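Local coordinates for protein citryl-CoA lyase (Hydrogenobacter thermophilus, PDB 6HXP) that probably cleaves citryl-CoA into acetyl-CoA and oxaloacetate, as a coenzyme A-binding lyase of the citrate synthase family, at residues L103-Q111 and I192-W203. Numbering follows the deposited sequence.
Sequences LEDAMRFIQ and IAAIASEMGFDW
Gln111 NE2 is gripped by two acceptors of the partner segment, and its amide illustrates how one side chain can tie a helix to both the last turn of another helix and the loop that follows it. NE2 sits 2.8 Å from Phe201 O and nearly in line with that C=O, but the bond is bent at the hydrogen (140°), the oxygen lying out of the amide plane. Ser197 OG lies in this plane, 3.0 Å from NE2, and donates its own hydrogen bond to Ala193 O. On the other branch, OE1 accepts from a water that also takes the backbone N-H of Trp203, fixing the rotation of the amide. Within the largely helical citrate synthase fold, segments 103-111 and 192-198 of helices 101-116 and 188-198 cross at -56°, the former carrying Asp105 to the bound coenzyme A. Ala193 enters knobs-into-holes fashion among Leu103, Ala106, Met107 and Ile110, its CB only 3.5 Å from Met107 CG. Met107 bends at its last torsion (chi3 74°), bringing CE against Ala196 CB and the carbonyl oxygens of Phe201 and Asp202. Beyond the Schellman motif closed by Gly200, the chain returns to lay the Trp203 indole along Arg108. Arg108 CD stands over the six-membered ring, 3.9 Å from its centroid, and the guanidinium lies nearly parallel to the indole. An alanine replacing Trp203 would probably leave the guanidinium, though still paired with Glu112, freer to turn.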
loop_
_atom_site.group_PDB
_atom_site.type_symbol
_atom_site.label_atom_id
_atom_site.label_comp_id
_atom_site.label_asym_id
_atom_site.label_seq_id
_atom_site.Cartn_x
_atom_site.Cartn_y
_atom_site.Cartn_z
ATOM N N LEU A 103 6.883 0.875 19.839
ATOM C CA LEU A 103 7.723 2.090 19.983
ATOM C C LEU A 103 6.885 3.275 20.414
ATOM O O LEU A 103 7.316 4.030 21.276
ATOM C CB LEU A 103 8.406 2.420 18.669
ATOM C CG LEU A 103 9.434 1.385 18.262
ATOM C CD1 LEU A 103 9.612 1.412 16.808
ATOM C CD2 LEU A 103 10.740 1.662 18.945
ATOM N N GLU A 104 5.708 3.454 19.815
ATOM C CA GLU A 104 4.793 4.517 20.236
ATOM C C GLU A 104 4.364 4.315 21.687
ATOM O O GLU A 104 4.410 5.244 22.495
ATOM C CB GLU A 104 3.537 4.558 19.363
ATOM C CG GLU A 104 3.730 4.876 17.892
ATOM C CD GLU A 104 2.497 4.673 17.000
ATOM O OE1 GLU A 104 1.471 4.122 17.467
ATOM O OE2 GLU A 104 2.562 5.039 15.804
ATOM N N ASP A 105 3.946 3.077 22.016
ATOM C CA ASP A 105 3.452 2.779 23.338
ATOM C C ASP A 105 4.525 2.975 24.405
ATOM O O ASP A 105 4.229 3.495 25.473
ATOM C CB ASP A 105 2.897 1.359 23.408
ATOM C CG ASP A 105 1.783 1.084 22.403
ATOM O OD1 ASP A 105 1.084 2.049 22.010
ATOM O OD2 ASP A 105 1.620 -0.084 22.022
ATOM N N ALA A 106 5.727 2.479 24.145
ATOM C CA ALA A 106 6.829 2.600 25.107
ATOM C C ALA A 106 7.252 4.055 25.263
ATOM O O ALA A 106 7.511 4.471 26.389
ATOM C CB ALA A 106 8.003 1.761 24.659
ATOM N N MET A 107 7.250 4.854 24.182
ATOM C CA MET A 107 7.580 6.275 24.344
ATOM C C MET A 107 6.545 6.965 25.215
ATOM O O MET A 107 6.902 7.783 26.049
ATOM C CB MET A 107 7.646 6.985 22.987
ATOM C CG MET A 107 8.908 6.669 22.195
ATOM S SD MET A 107 9.006 7.574 20.642
ATOM C CE MET A 107 9.410 9.252 21.223
ATOM N N ARG A 108 5.254 6.648 25.035
ATOM C CA ARG A 108 4.219 7.288 25.863
ATOM C C ARG A 108 4.387 6.889 27.325
ATOM O O ARG A 108 4.324 7.728 28.221
ATOM C CB ARG A 108 2.846 6.864 25.339
ATOM C CG ARG A 108 1.714 7.636 25.949
ATOM C CD ARG A 108 0.390 7.211 25.354
ATOM N NE ARG A 108 -0.648 8.158 25.775
ATOM C CZ ARG A 108 -1.913 8.109 25.372
ATOM N NH1 ARG A 108 -2.330 7.120 24.593
ATOM N NH2 ARG A 108 -2.778 9.033 25.768
ATOM N N PHE A 109 4.621 5.595 27.564
ATOM C CA PHE A 109 4.800 5.076 28.920
ATOM C C PHE A 109 6.022 5.728 29.619
ATOM O O PHE A 109 5.911 6.170 30.764
ATOM C CB PHE A 109 5.003 3.554 28.861
ATOM C CG PHE A 109 5.469 2.950 30.161
ATOM C CD1 PHE A 109 4.633 2.906 31.254
ATOM C CD2 PHE A 109 6.762 2.470 30.297
ATOM C CE1 PHE A 109 5.073 2.373 32.472
ATOM C CE2 PHE A 109 7.205 1.937 31.507
ATOM C CZ PHE A 109 6.360 1.906 32.594
ATOM N N ILE A 110 7.167 5.766 28.936
ATOM C CA ILE A 110 8.379 6.344 29.480
ATOM C C ILE A 110 8.202 7.844 29.730
ATOM O O ILE A 110 8.563 8.342 30.805
ATOM C CB ILE A 110 9.597 6.044 28.582
ATOM C CG1 ILE A 110 9.904 4.547 28.611
ATOM C CG2 ILE A 110 10.816 6.857 29.034
ATOM C CD1 ILE A 110 10.803 4.104 27.521
ATOM N N GLN A 111 7.609 8.560 28.775
ATOM C CA GLN A 111 7.426 10.003 28.953
ATOM C C GLN A 111 6.429 10.312 30.042
ATOM O O GLN A 111 6.689 11.183 30.871
ATOM C CB GLN A 111 7.042 10.667 27.641
ATOM C CG GLN A 111 8.187 10.639 26.647
ATOM C CD GLN A 111 7.765 11.251 25.348
ATOM O OE1 GLN A 111 6.980 12.205 25.345
ATOM N NE2 GLN A 111 8.356 10.816 24.237
ATOM N N ILE A 192 14.995 2.136 22.203
ATOM C CA ILE A 192 14.835 3.201 21.205
ATOM C C ILE A 192 13.814 4.213 21.681
ATOM O O ILE A 192 14.006 5.423 21.557
ATOM C CB ILE A 192 14.461 2.569 19.857
ATOM C CG1 ILE A 192 15.669 1.783 19.323
ATOM C CG2 ILE A 192 14.014 3.632 18.900
ATOM C CD1 ILE A 192 15.358 0.975 18.132
ATOM N N ALA A 193 12.711 3.744 22.271
ATOM C CA ALA A 193 11.722 4.654 22.821
ATOM C C ALA A 193 12.344 5.574 23.897
ATOM O O ALA A 193 12.055 6.773 23.914
ATOM C CB ALA A 193 10.565 3.866 23.425
ATOM N N ALA A 194 13.206 5.024 24.792
ATOM C CA ALA A 194 13.828 5.832 25.813
ATOM C C ALA A 194 14.741 6.886 25.202
ATOM O O ALA A 194 14.735 8.050 25.615
ATOM C CB ALA A 194 14.645 4.944 26.736
ATOM N N ILE A 195 15.514 6.495 24.202
ATOM C CA ILE A 195 16.482 7.403 23.575
ATOM C C ILE A 195 15.734 8.497 22.806
ATOM O O ILE A 195 16.091 9.658 22.915
ATOM C CB ILE A 195 17.429 6.590 22.690
ATOM C CG1 ILE A 195 18.362 5.755 23.600
ATOM C CG2 ILE A 195 18.261 7.476 21.752
ATOM C CD1 ILE A 195 18.896 4.597 22.968
ATOM N N ALA A 196 14.707 8.130 22.038
ATOM C CA ALA A 196 13.948 9.127 21.293
ATOM C C ALA A 196 13.242 10.071 22.276
ATOM O O ALA A 196 13.110 11.264 22.008
ATOM C CB ALA A 196 12.929 8.455 20.384
ATOM N N SER A 197 12.806 9.556 23.422
ATOM C CA SER A 197 12.189 10.403 24.450
ATOM C C SER A 197 13.190 11.341 25.066
ATOM O O SER A 197 12.886 12.509 25.299
ATOM C CB SER A 197 11.516 9.547 25.516
ATOM O OG SER A 197 10.459 8.754 24.989
ATOM N N GLU A 198 14.422 10.850 25.291
ATOM C CA GLU A 198 15.517 11.675 25.818
ATOM C C GLU A 198 15.787 12.859 24.884
ATOM O O GLU A 198 16.191 13.939 25.366
ATOM C CB GLU A 198 16.788 10.846 26.015
ATOM C CG GLU A 198 17.690 11.394 27.101
ATOM C CD GLU A 198 17.197 10.956 28.462
ATOM O OE1 GLU A 198 17.541 9.821 28.869
ATOM O OE2 GLU A 198 16.316 11.642 29.026
ATOM N N MET A 199 15.627 12.652 23.549
ATOM C CA MET A 199 15.771 13.686 22.506
ATOM C C MET A 199 14.573 14.653 22.456
ATOM O O MET A 199 14.606 15.590 21.669
ATOM C CB MET A 199 15.901 13.046 21.102
ATOM C CG MET A 199 17.177 12.292 20.870
ATOM S SD MET A 199 17.078 11.355 19.360
ATOM C CE MET A 199 18.672 10.556 19.314
ATOM N N GLY A 200 13.506 14.407 23.224
ATOM C CA GLY A 200 12.336 15.260 23.222
ATOM C C GLY A 200 11.334 15.022 22.103
ATOM O O GLY A 200 10.491 15.894 21.852
ATOM N N PHE A 201 11.381 13.859 21.431
ATOM C CA PHE A 201 10.416 13.566 20.407
ATOM C C PHE A 201 9.089 13.130 20.991
ATOM O O PHE A 201 9.042 12.468 22.026
ATOM C CB PHE A 201 10.921 12.478 19.465
ATOM C CG PHE A 201 11.974 13.000 18.508
ATOM C CD1 PHE A 201 11.622 13.845 17.454
ATOM C CD2 PHE A 201 13.294 12.570 18.595
ATOM C CE1 PHE A 201 12.566 14.262 16.524
ATOM C CE2 PHE A 201 14.235 12.983 17.644
ATOM C CZ PHE A 201 13.864 13.833 16.633
ATOM N N ASP A 202 8.013 13.476 20.292
ATOM C CA ASP A 202 6.659 13.082 20.642
ATOM C C ASP A 202 6.498 11.570 20.468
ATOM O O ASP A 202 6.993 10.981 19.490
ATOM C CB ASP A 202 5.696 13.808 19.698
ATOM C CG ASP A 202 4.210 13.537 19.870
ATOM O OD1 ASP A 202 3.827 12.851 20.853
ATOM O OD2 ASP A 202 3.429 14.034 19.053
ATOM N N TRP A 203 5.802 10.927 21.412
ATOM C CA TRP A 203 5.549 9.468 21.322
ATOM C C TRP A 203 4.809 9.073 20.035
ATOM O O TRP A 203 4.999 7.975 19.509
ATOM C CB TRP A 203 4.776 8.969 22.555
ATOM C CG TRP A 203 3.376 9.510 22.688
ATOM C CD1 TRP A 203 2.974 10.542 23.485
ATOM C CD2 TRP A 203 2.180 8.923 22.167
ATOM N NE1 TRP A 203 1.611 10.707 23.393
ATOM C CE2 TRP A 203 1.096 9.723 22.598
ATOM C CE3 TRP A 203 1.921 7.830 21.348
ATOM C CZ2 TRP A 203 -0.230 9.424 22.256
ATOM C CZ3 TRP A 203 0.602 7.507 21.051
ATOM C CH2 TRP A 203 -0.441 8.357 21.431
HETATM O O HOH W 1 5.112 12.759 23.674
#